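Local coordinates for protein Kinase A (Toxoplasma gondii, PDB 5J3U), which binds cAMP in two cyclic nucleotide-binding domains and, as a regulatory chain, probably inhibits the catalytic subunit of protein kinase A, at residues A[47-52]-A[97-102]; A[59-64]-A[86-91]; A[129-134]-A[155-160]. One frame throughout, in Å; residues are numbered along the deposited sequence.

Contact 1 (A[47-52]-A[97-102]); sequences CLIREG and APRAAT. With CMP (adenosine-3',5'-cyclic-monophosphate), chain C.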
loop_
_atom_site.group_PDB
_atom_site.type_symbol
_atom_site.label_atom_id
_atom_site.label_comp_id
_atom_site.label_asym_id
_atom_site.label_seq_id
_atom_site.Cartn_x
_atom_site.Cartn_y
_atom_site.Cartn_z
ATOM N N CYS A 47 22.511 -6.381 13.877
ATOM C CA CYS A 47 21.652 -5.566 14.660
ATOM C C CYS A 47 21.683 -4.129 14.160
ATOM O O CYS A 47 22.397 -3.285 14.692
ATOM C CB CYS A 47 22.070 -5.654 16.140
ATOM S SG CYS A 47 20.927 -4.741 17.190
ATOM N N LEU A 48 20.827 -3.837 13.170
ATOM C CA LEU A 48 20.834 -2.551 12.446
ATOM C C LEU A 48 20.286 -1.373 13.178
ATOM O O LEU A 48 20.873 -0.313 13.112
ATOM C CB LEU A 48 20.076 -2.683 11.101
ATOM C CG LEU A 48 19.981 -1.504 10.119
ATOM C CD1 LEU A 48 21.349 -1.107 9.634
ATOM C CD2 LEU A 48 19.170 -1.966 8.923
ATOM N N ILE A 49 19.109 -1.509 13.808
ATOM C CA ILE A 49 18.507 -0.424 14.546
ATOM C C ILE A 49 18.284 -0.899 15.981
ATOM O O ILE A 49 17.862 -2.022 16.173
ATOM C CB ILE A 49 17.107 -0.058 13.963
ATOM C CG1 ILE A 49 17.263 0.496 12.539
ATOM C CG2 ILE A 49 16.352 0.899 14.882
ATOM C CD1 ILE A 49 15.933 0.907 11.919
ATOM N N ARG A 50 18.519 -0.027 16.945
ATOM C CA ARG A 50 18.403 -0.402 18.325
ATOM C C ARG A 50 17.372 0.469 19.003
ATOM O O ARG A 50 17.442 1.680 18.922
ATOM C CB ARG A 50 19.744 -0.274 19.025
ATOM C CG ARG A 50 20.852 -1.039 18.315
ATOM C CD ARG A 50 22.032 -1.318 19.246
ATOM N NE ARG A 50 23.290 -0.750 18.760
ATOM C CZ ARG A 50 23.966 -1.175 17.691
ATOM N NH1 ARG A 50 23.507 -2.169 16.930
ATOM N NH2 ARG A 50 25.121 -0.599 17.383
ATOM N N GLU A 51 16.413 -0.187 19.679
ATOM C CA GLU A 51 15.339 0.500 20.368
ATOM C C GLU A 51 15.908 1.545 21.288
ATOM O O GLU A 51 16.878 1.276 21.963
ATOM C CB GLU A 51 14.509 -0.506 21.192
ATOM C CG GLU A 51 13.275 0.033 21.841
ATOM C CD GLU A 51 12.489 -1.018 22.617
ATOM O OE1 GLU A 51 12.834 -2.232 22.606
ATOM O OE2 GLU A 51 11.514 -0.573 23.253
ATOM N N GLY A 52 15.298 2.714 21.313
ATOM C CA GLY A 52 15.724 3.805 22.199
ATOM C C GLY A 52 16.743 4.791 21.597
ATOM O O GLY A 52 16.834 5.944 22.058
ATOM N N ALA A 97 10.727 10.736 17.224
ATOM C CA ALA A 97 10.780 9.962 18.444
ATOM C C ALA A 97 11.945 8.984 18.391
ATOM O O ALA A 97 12.446 8.668 17.311
ATOM C CB ALA A 97 9.490 9.209 18.594
ATOM N N PRO A 98 12.362 8.459 19.564
ATOM C CA PRO A 98 13.421 7.486 19.521
ATOM C C PRO A 98 12.942 6.235 18.797
ATOM O O PRO A 98 11.728 5.978 18.686
ATOM C CB PRO A 98 13.713 7.212 21.019
ATOM C CG PRO A 98 13.124 8.373 21.753
ATOM C CD PRO A 98 11.898 8.689 20.952
ATOM N N ARG A 99 13.880 5.446 18.321
ATOM C CA ARG A 99 13.515 4.128 17.729
ATOM C C ARG A 99 12.545 3.323 18.653
ATOM O O ARG A 99 12.826 3.120 19.819
ATOM C CB ARG A 99 14.783 3.293 17.498
ATOM C CG ARG A 99 15.814 3.904 16.527
ATOM C CD ARG A 99 15.190 4.108 15.133
ATOM N NE ARG A 99 16.223 4.369 14.145
ATOM C CZ ARG A 99 15.978 4.745 12.893
ATOM N NH1 ARG A 99 14.741 4.894 12.463
ATOM N NH2 ARG A 99 16.994 5.007 12.082
ATOM N N ALA A 100 11.442 2.841 18.109
ATOM C CA ALA A 100 10.406 2.137 18.862
ATOM C C ALA A 100 10.613 0.621 18.959
ATOM O O ALA A 100 9.833 -0.073 19.623
ATOM C CB ALA A 100 9.073 2.404 18.215
ATOM N N ALA A 101 11.624 0.100 18.280
ATOM C CA ALA A 101 11.934 -1.306 18.239
ATOM C C ALA A 101 13.397 -1.453 17.740
ATOM O O ALA A 101 13.985 -0.505 17.213
ATOM C CB ALA A 101 10.977 -2.056 17.291
ATOM N N THR A 102 13.941 -2.640 17.932
ATOM C CA THR A 102 15.231 -3.049 17.454
ATOM C C THR A 102 14.988 -3.860 16.175
ATOM O O THR A 102 14.052 -4.651 16.097
ATOM C CB THR A 102 15.915 -3.905 18.564
ATOM O OG1 THR A 102 16.316 -3.050 19.636
ATOM C CG2 THR A 102 17.068 -4.715 18.052
HETATM P P CMP C . 11.454 3.127 14.107
HETATM O O1P CMP C . 10.802 3.287 15.512
HETATM O O2P CMP C . 12.107 4.365 13.554
HETATM O "O5'" CMP C . 12.564 1.992 14.369
HETATM C "C5'" CMP C . 12.084 0.694 14.725
HETATM C "C4'" CMP C . 11.158 0.213 13.630
HETATM O "O4'" CMP C . 10.642 -1.078 13.761
HETATM C "C3'" CMP C . 9.972 1.122 13.463
HETATM O "O3'" CMP C . 10.446 2.409 13.065
HETATM C "C2'" CMP C . 9.207 0.296 12.474
HETATM O "O2'" CMP C . 9.635 0.545 11.149
HETATM C "C1'" CMP C . 9.529 -1.141 12.875
HETATM N N9 CMP C . 8.399 -1.812 13.559
HETATM C C8 CMP C . 7.741 -2.908 13.060
HETATM N N7 CMP C . 6.725 -3.261 13.905
HETATM C C5 CMP C . 6.703 -2.395 14.890
HETATM C C6 CMP C . 5.853 -2.222 16.093
HETATM N N6 CMP C . 4.835 -3.075 16.357
HETATM N N1 CMP C . 6.152 -1.195 16.886
HETATM C C2 CMP C . 7.148 -0.292 16.650
HETATM N N3 CMP C . 7.979 -0.398 15.582
HETATM C C4 CMP C . 7.804 -1.420 14.689
HETATM O O HOH W 1 14.920 -3.972 21.609
#
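Thr102 OG1 is gripped by Glu51 N and a water. Glu51 N donates to it at 2.9 Å, almost straight (173° at the hydrogen), and the water lies 2.6 Å from the same Thr102 OG1. That water also bonds to Glu51 OE1, so it bridges the two side chains, although the strongest partner of this carboxylate oxygen is the backbone N of Leu71. Glu51 is fully extended, its CG anti to the backbone N (chi1 -174°), and its CB and CG run along the backbone of Arg99 to Ala101. A backbone-to-backbone bond, Gly52 N to Arg99 O at 2.9 Å, ties the turn after strand 47-49 to the loop ahead of strand 102-105.

On the buried side, Ile49 and Arg99 cross at about a right angle. Ile49 CG2 presses on the aliphatic part of the arginine, 3.4 Å from Arg99 CD, while Ile49 CD1 lies 4.0 Å above the centre of the guanidinium. The bend at chi2 (-60°) folds the Arg99 chain across this isoleucine. At the guanidinium edge, Arg99 NH1 donates to O2P of the bound cAMP at 2.9 Å, with O2P near the guanidinium plane. Arg99 NH2 is held by Cys57 O, a second-shell bond that helps fix the rotation of the group. The other exocyclic oxygen, O1P, accepts from Ala100 N at 2.7 Å. An arginine and a following backbone N-H sharing the cyclic phosphate in a Pro-Arg-Ala-Ala loop are the hallmark of the phosphate-binding cassette of cyclic nucleotide-binding domains.

Contact 2 (A[59-64]-A[86-91]); sequences YIVQSG and DAFGEL. With CMP (adenosine-3',5'-cyclic-monophosphate), chain C.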
loop_
_atom_site.group_PDB
_atom_site.type_symbol
_atom_site.label_atom_id
_atom_site.label_comp_id
_atom_site.label_asym_id
_atom_site.label_seq_id
_atom_site.Cartn_x
_atom_site.Cartn_y
_atom_site.Cartn_z
ATOM N N TYR A 59 14.891 2.846 6.093
ATOM C CA TYR A 59 15.303 1.871 5.103
ATOM C C TYR A 59 14.136 1.277 4.358
ATOM O O TYR A 59 13.045 1.128 4.901
ATOM C CB TYR A 59 16.000 0.702 5.819
ATOM C CG TYR A 59 17.190 1.133 6.623
ATOM C CD1 TYR A 59 18.459 1.242 6.027
ATOM C CD2 TYR A 59 17.059 1.465 7.954
ATOM C CE1 TYR A 59 19.547 1.642 6.747
ATOM C CE2 TYR A 59 18.159 1.850 8.687
ATOM C CZ TYR A 59 19.389 1.944 8.073
ATOM O OH TYR A 59 20.455 2.352 8.810
ATOM N N ILE A 60 14.405 0.836 3.125
ATOM C CA ILE A 60 13.495 -0.036 2.432
ATOM C C ILE A 60 14.233 -1.285 1.955
ATOM O O ILE A 60 15.407 -1.238 1.583
ATOM C CB ILE A 60 12.745 0.731 1.318
ATOM C CG1 ILE A 60 11.647 -0.159 0.728
ATOM C CG2 ILE A 60 13.701 1.175 0.230
ATOM C CD1 ILE A 60 10.541 0.582 -0.015
ATOM N N VAL A 61 13.562 -2.418 1.984
ATOM C CA VAL A 61 14.206 -3.674 1.725
ATOM C C VAL A 61 14.091 -4.016 0.256
ATOM O O VAL A 61 13.014 -4.151 -0.231
ATOM C CB VAL A 61 13.561 -4.820 2.549
ATOM C CG1 VAL A 61 14.226 -6.158 2.273
ATOM C CG2 VAL A 61 13.637 -4.518 4.023
ATOM N N GLN A 62 15.216 -4.170 -0.424
ATOM C CA GLN A 62 15.183 -4.772 -1.771
ATOM C C GLN A 62 15.130 -6.319 -1.654
ATOM O O GLN A 62 14.309 -7.000 -2.296
ATOM C CB GLN A 62 16.338 -4.267 -2.626
ATOM C CG GLN A 62 16.310 -4.891 -4.017
ATOM C CD GLN A 62 17.370 -4.360 -4.919
ATOM O OE1 GLN A 62 17.893 -3.270 -4.715
ATOM N NE2 GLN A 62 17.713 -5.145 -5.931
ATOM N N SER A 63 15.998 -6.885 -0.833
ATOM C CA SER A 63 15.922 -8.328 -0.578
ATOM C C SER A 63 16.407 -8.631 0.825
ATOM O O SER A 63 17.163 -7.858 1.397
ATOM C CB SER A 63 16.757 -9.095 -1.597
ATOM O OG SER A 63 18.127 -8.733 -1.460
ATOM N N GLY A 64 15.955 -9.766 1.333
ATOM C CA GLY A 64 16.277 -10.225 2.680
ATOM C C GLY A 64 15.103 -10.077 3.619
ATOM O O GLY A 64 14.058 -9.516 3.249
ATOM N N ASP A 86 9.364 -3.835 1.937
ATOM C CA ASP A 86 8.857 -3.194 3.164
ATOM C C ASP A 86 9.804 -2.086 3.572
ATOM O O ASP A 86 11.039 -2.253 3.492
ATOM C CB ASP A 86 8.765 -4.179 4.339
ATOM C CG ASP A 86 7.704 -5.223 4.176
ATOM O OD1 ASP A 86 6.709 -4.994 3.453
ATOM O OD2 ASP A 86 7.887 -6.302 4.785
ATOM N N ALA A 87 9.238 -0.995 4.073
ATOM C CA ALA A 87 9.986 0.106 4.650
ATOM C C ALA A 87 10.033 -0.090 6.166
ATOM O O ALA A 87 9.089 -0.616 6.773
ATOM C CB ALA A 87 9.341 1.436 4.320
ATOM N N PHE A 88 11.135 0.303 6.788
ATOM C CA PHE A 88 11.230 0.268 8.233
ATOM C C PHE A 88 12.153 1.372 8.703
ATOM O O PHE A 88 12.958 1.937 7.951
ATOM C CB PHE A 88 11.676 -1.119 8.760
ATOM C CG PHE A 88 13.079 -1.492 8.419
ATOM C CD1 PHE A 88 13.345 -2.232 7.269
ATOM C CD2 PHE A 88 14.139 -1.170 9.237
ATOM C CE1 PHE A 88 14.651 -2.546 6.923
ATOM C CE2 PHE A 88 15.433 -1.523 8.894
ATOM C CZ PHE A 88 15.685 -2.221 7.733
ATOM N N GLY A 89 12.051 1.673 9.974
ATOM C CA GLY A 89 12.730 2.822 10.552
ATOM C C GLY A 89 12.117 4.138 10.226
ATOM O O GLY A 89 12.759 5.154 10.416
ATOM N N GLU A 90 10.863 4.142 9.769
ATOM C CA GLU A 90 10.151 5.387 9.384
ATOM C C GLU A 90 9.487 6.110 10.569
ATOM O O GLU A 90 9.263 7.335 10.532
ATOM C CB GLU A 90 9.099 5.081 8.282
ATOM C CG GLU A 90 7.736 4.561 8.748
ATOM C CD GLU A 90 7.706 3.145 9.314
ATOM O OE1 GLU A 90 8.770 2.481 9.588
ATOM O OE2 GLU A 90 6.566 2.666 9.481
ATOM N N LEU A 91 9.168 5.361 11.626
ATOM C CA LEU A 91 8.441 5.962 12.744
ATOM C C LEU A 91 9.226 7.057 13.416
ATOM O O LEU A 91 8.683 8.102 13.701
ATOM C CB LEU A 91 7.969 4.908 13.776
ATOM C CG LEU A 91 7.108 3.786 13.251
ATOM C CD1 LEU A 91 6.760 2.793 14.358
ATOM C CD2 LEU A 91 5.836 4.406 12.647
HETATM P P CMP C . 11.454 3.127 14.107
HETATM O O1P CMP C . 10.802 3.287 15.512
HETATM O O2P CMP C . 12.107 4.365 13.554
HETATM O "O5'" CMP C . 12.564 1.992 14.369
HETATM C "C5'" CMP C . 12.084 0.694 14.725
HETATM C "C4'" CMP C . 11.158 0.213 13.630
HETATM O "O4'" CMP C . 10.642 -1.078 13.761
HETATM C "C3'" CMP C . 9.972 1.122 13.463
HETATM O "O3'" CMP C . 10.446 2.409 13.065
HETATM C "C2'" CMP C . 9.207 0.296 12.474
HETATM O "O2'" CMP C . 9.635 0.545 11.149
HETATM C "C1'" CMP C . 9.529 -1.141 12.875
HETATM N N9 CMP C . 8.399 -1.812 13.559
HETATM C C8 CMP C . 7.741 -2.908 13.060
HETATM N N7 CMP C . 6.725 -3.261 13.905
HETATM C C5 CMP C . 6.703 -2.395 14.890
HETATM C C6 CMP C . 5.853 -2.222 16.093
HETATM N N6 CMP C . 4.835 -3.075 16.357
HETATM N N1 CMP C . 6.152 -1.195 16.886
HETATM C C2 CMP C . 7.148 -0.292 16.650
HETATM N N3 CMP C . 7.979 -0.398 15.582
HETATM C C4 CMP C . 7.804 -1.420 14.689
#
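Tyr59 and Ile60 pair with Phe88 and Ala87 as antiparallel strands at one margin of a four-stranded sheet in the beta roll of the cyclic nucleotide-binding domain, where 87-88 is an outermost strand. Three backbone hydrogen bonds hold the pairing. Tyr59 and Phe88 form a hydrogen-bonded pair: Tyr59 N donates to Phe88 O, and Phe88 N returns a bond to Tyr59 O, each 2.8 Å long. Ile60 and Ala87 follow as a non-hydrogen-bonded pair, and beyond them Val61 N reaches Asp86 O at 2.9 Å. Two CA-H...O contacts lie between these bonds, from Ala87 CA to Tyr59 O and from Ile60 CA to Asp86 O.

Apolar contacts gather on the face that carries Tyr59 and Phe88. Phe88 CG sits between its backbone N and carbonyl carbon (chi1 68°), a rotamer that lays the ring beside the neighbouring strand. Tyr59 CB sits over one face of this ring, displaced toward its rim and 3.8 Å from its centroid, in a CH-pi contact. The two aromatic rings are nearly parallel, with planes 23° apart, yet they are slid so far that they barely overlap, their centroids separated by 5.2 Å. Val61 CG2 meets the same phenylalanine at its edge, 3.7 Å from Phe88 CE1. Leu48, Ile49 and Leu66 of other strands also pack on Phe88.

Ligand bonds begin where the strand ends. Gly89 has a positive phi (75°), and the chain there swings into the ribose site: Gly89 N donates to the 2'-hydroxyl of cAMP at 2.9 Å. The bent side chain of Glu90 accepts a hydrogen bond from that hydroxyl, with Glu90 OE1 only 2.6 Å from cAMP O2'.

Contact 3 (A[129-134]-A[155-160]); sequences KRRSMY and VADALR
Tyr134 and Leu159 each set CG anti to the carbonyl carbon: the tyrosine torsion (chi1 -79°) swings its ring toward 155-160, under Leu159 CB, and the leucine torsion (chi1 -66°) brings CD1 onto the same face. The contact packs the long helix 116-138, which follows the first beta roll, against the end of helix 149-157 and the start of strand 159-165, the first strand of the second roll's sheet. Leu159 CB stands 3.8 Å from the centroid of the Tyr134 ring, close to the ring normal, as a CH-pi contact. Leu159 CD1 lies 3.7 Å from Tyr134 CD1. Nearer the helix backbone, Tyr134 CB meets Ala156 CB at 3.8 Å.

Beside the ring contact, Arg131 has its CG anti to the backbone N and bends at chi2 (48°), so that Ala156 CB lies over one face of its guanidinium, toward the rim. The guanidinium pairs with the carboxylate of Asp157 in a salt bridge through Arg131 NE and Asp157 OD1; the position of that oxygen is doubtful, so the bond's exact geometry is uncertain. At the far end of the tyrosine, the hydroxyl is hydrogen-bonded to Thr161 OG1, and Tyr134 OH lies 3.2 Å from Arg160 C.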
loop_
_atom_site.group_PDB
_atom_site.type_symbol
_atom_site.label_atom_id
_atom_site.label_comp_id
_atom_site.label_asym_id
_atom_site.label_seq_id
_atom_site.Cartn_x
_atom_site.Cartn_y
_atom_site.Cartn_z
ATOM N N LYS A 129 -0.188 14.276 4.732
ATOM C CA LYS A 129 -1.366 14.802 4.081
ATOM C C LYS A 129 -2.189 13.734 3.356
ATOM O O LYS A 129 -3.443 13.746 3.428
ATOM C CB LYS A 129 -0.982 15.885 3.100
ATOM C CG LYS A 129 -2.199 16.601 2.583
ATOM C CD LYS A 129 -1.877 17.872 1.801
ATOM C CE LYS A 129 -3.133 18.305 1.042
ATOM N NZ LYS A 129 -2.835 19.520 0.246
ATOM N N ARG A 130 -1.498 12.852 2.644
ATOM C CA ARG A 130 -2.193 11.796 1.937
ATOM C C ARG A 130 -3.022 10.939 2.899
ATOM O O ARG A 130 -4.163 10.603 2.613
ATOM C CB ARG A 130 -1.230 10.930 1.129
ATOM C CG ARG A 130 -1.949 10.023 0.143
ATOM C CD ARG A 130 -2.593 10.974 -0.863
ATOM N NE ARG A 130 -3.448 10.426 -1.888
ATOM C CZ ARG A 130 -4.778 10.267 -1.814
ATOM N NH1 ARG A 130 -5.456 10.480 -0.685
ATOM N NH2 ARG A 130 -5.414 9.836 -2.884
ATOM N N ARG A 131 -2.417 10.579 4.025
ATOM C CA ARG A 131 -3.077 9.742 5.051
ATOM C C ARG A 131 -4.333 10.426 5.565
ATOM O O ARG A 131 -5.403 9.799 5.663
ATOM C CB ARG A 131 -2.085 9.359 6.189
ATOM C CG ARG A 131 -2.668 8.797 7.485
ATOM C CD ARG A 131 -3.694 7.677 7.305
ATOM N NE ARG A 131 -4.123 7.099 8.588
ATOM C CZ ARG A 131 -5.035 7.620 9.403
ATOM N NH1 ARG A 131 -5.338 6.960 10.521
ATOM N NH2 ARG A 131 -5.629 8.791 9.136
ATOM N N SER A 132 -4.206 11.735 5.860
ATOM C CA SER A 132 -5.329 12.503 6.340
ATOM C C SER A 132 -6.446 12.574 5.284
ATOM O O SER A 132 -7.622 12.417 5.591
ATOM C CB SER A 132 -4.860 13.889 6.784
ATOM O OG SER A 132 -5.965 14.582 7.299
ATOM N N MET A 133 -6.060 12.748 4.028
ATOM C CA MET A 133 -7.026 12.812 2.929
ATOM C C MET A 133 -7.711 11.451 2.754
ATOM O O MET A 133 -8.928 11.422 2.515
ATOM C CB MET A 133 -6.356 13.267 1.635
ATOM C CG MET A 133 -5.866 14.706 1.714
ATOM S SD MET A 133 -7.203 15.926 1.731
ATOM C CE MET A 133 -7.712 15.903 0.021
ATOM N N TYR A 134 -6.960 10.360 2.947
ATOM C CA TYR A 134 -7.592 9.013 2.901
ATOM C C TYR A 134 -8.592 8.874 4.048
ATOM O O TYR A 134 -9.718 8.399 3.844
ATOM C CB TYR A 134 -6.601 7.869 2.991
ATOM C CG TYR A 134 -5.851 7.525 1.732
ATOM C CD1 TYR A 134 -6.497 7.395 0.497
ATOM C CD2 TYR A 134 -4.469 7.230 1.811
ATOM C CE1 TYR A 134 -5.787 7.026 -0.649
ATOM C CE2 TYR A 134 -3.745 6.836 0.687
ATOM C CZ TYR A 134 -4.394 6.733 -0.529
ATOM O OH TYR A 134 -3.645 6.351 -1.613
ATOM N N VAL A 155 -7.472 1.100 7.796
ATOM C CA VAL A 155 -7.731 0.879 6.361
ATOM C C VAL A 155 -7.032 1.996 5.578
ATOM O O VAL A 155 -6.283 1.731 4.632
ATOM C CB VAL A 155 -9.274 0.859 6.065
ATOM C CG1 VAL A 155 -9.542 0.746 4.585
ATOM C CG2 VAL A 155 -9.997 -0.271 6.781
ATOM N N ALA A 156 -7.225 3.250 6.006
ATOM C CA ALA A 156 -6.605 4.419 5.356
ATOM C C ALA A 156 -5.073 4.267 5.240
ATOM O O ALA A 156 -4.490 4.603 4.195
ATOM C CB ALA A 156 -6.986 5.736 6.085
ATOM N N ASP A 157 -4.458 3.744 6.293
ATOM C CA ASP A 157 -3.017 3.460 6.362
ATOM C C ASP A 157 -2.539 2.370 5.408
ATOM O O ASP A 157 -1.373 2.300 5.121
ATOM C CB ASP A 157 -2.631 3.001 7.772
ATOM C CG ASP A 157 -2.606 4.144 8.793
ATOM O OD1 ASP A 157 -2.649 5.324 8.392
ATOM O OD2 ASP A 157 -2.608 3.852 10.016
ATOM N N ALA A 158 -3.436 1.524 4.905
ATOM C CA ALA A 158 -3.127 0.454 3.935
ATOM C C ALA A 158 -3.563 0.739 2.460
ATOM O O ALA A 158 -3.549 -0.190 1.590
ATOM C CB ALA A 158 -3.802 -0.807 4.405
ATOM N N LEU A 159 -3.999 1.952 2.171
ATOM C CA LEU A 159 -4.418 2.326 0.809
ATOM C C LEU A 159 -3.288 2.850 -0.065
ATOM O O LEU A 159 -2.381 3.531 0.439
ATOM C CB LEU A 159 -5.496 3.394 0.868
ATOM C CG LEU A 159 -6.816 2.970 1.477
ATOM C CD1 LEU A 159 -7.822 4.076 1.468
ATOM C CD2 LEU A 159 -7.421 1.764 0.763
ATOM N N ARG A 160 -3.349 2.510 -1.352
ATOM C CA ARG A 160 -2.535 3.117 -2.415
ATOM C C ARG A 160 -3.459 3.730 -3.436
ATOM O O ARG A 160 -4.660 3.473 -3.367
ATOM C CB ARG A 160 -1.624 2.093 -3.071
ATOM C CG ARG A 160 -0.650 1.457 -2.110
ATOM C CD ARG A 160 0.040 0.302 -2.811
ATOM N NE ARG A 160 1.033 -0.374 -2.011
ATOM C CZ ARG A 160 0.808 -1.359 -1.140
ATOM N NH1 ARG A 160 -0.426 -1.803 -0.856
ATOM N NH2 ARG A 160 1.855 -1.877 -0.490
#

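In the fold
Contacts 1 and 2 belong to the same cyclic nucleotide-binding domain and hold one cAMP between them: 97-102 meets its cyclic phosphate, 86-91 its ribose hydroxyl. Their centres are 13 Å apart and they touch directly. Leu48 CD2 packs 3.7 Å from Phe88 CZ, Ile49 CD1 lies 3.8 Å from Phe88 CD2, and Arg99 NH1 makes a weak hydrogen bond to Gly89 O, joining the two ligand-binding loops. Contact 3 follows later in the chain, where helix 116-138 meets the second half of the protein. Its nearest atoms are about 7 Å from contact 2 and about 14 Å from contact 1, and the Asp157 side chain is about 12 Å from a bound cAMP.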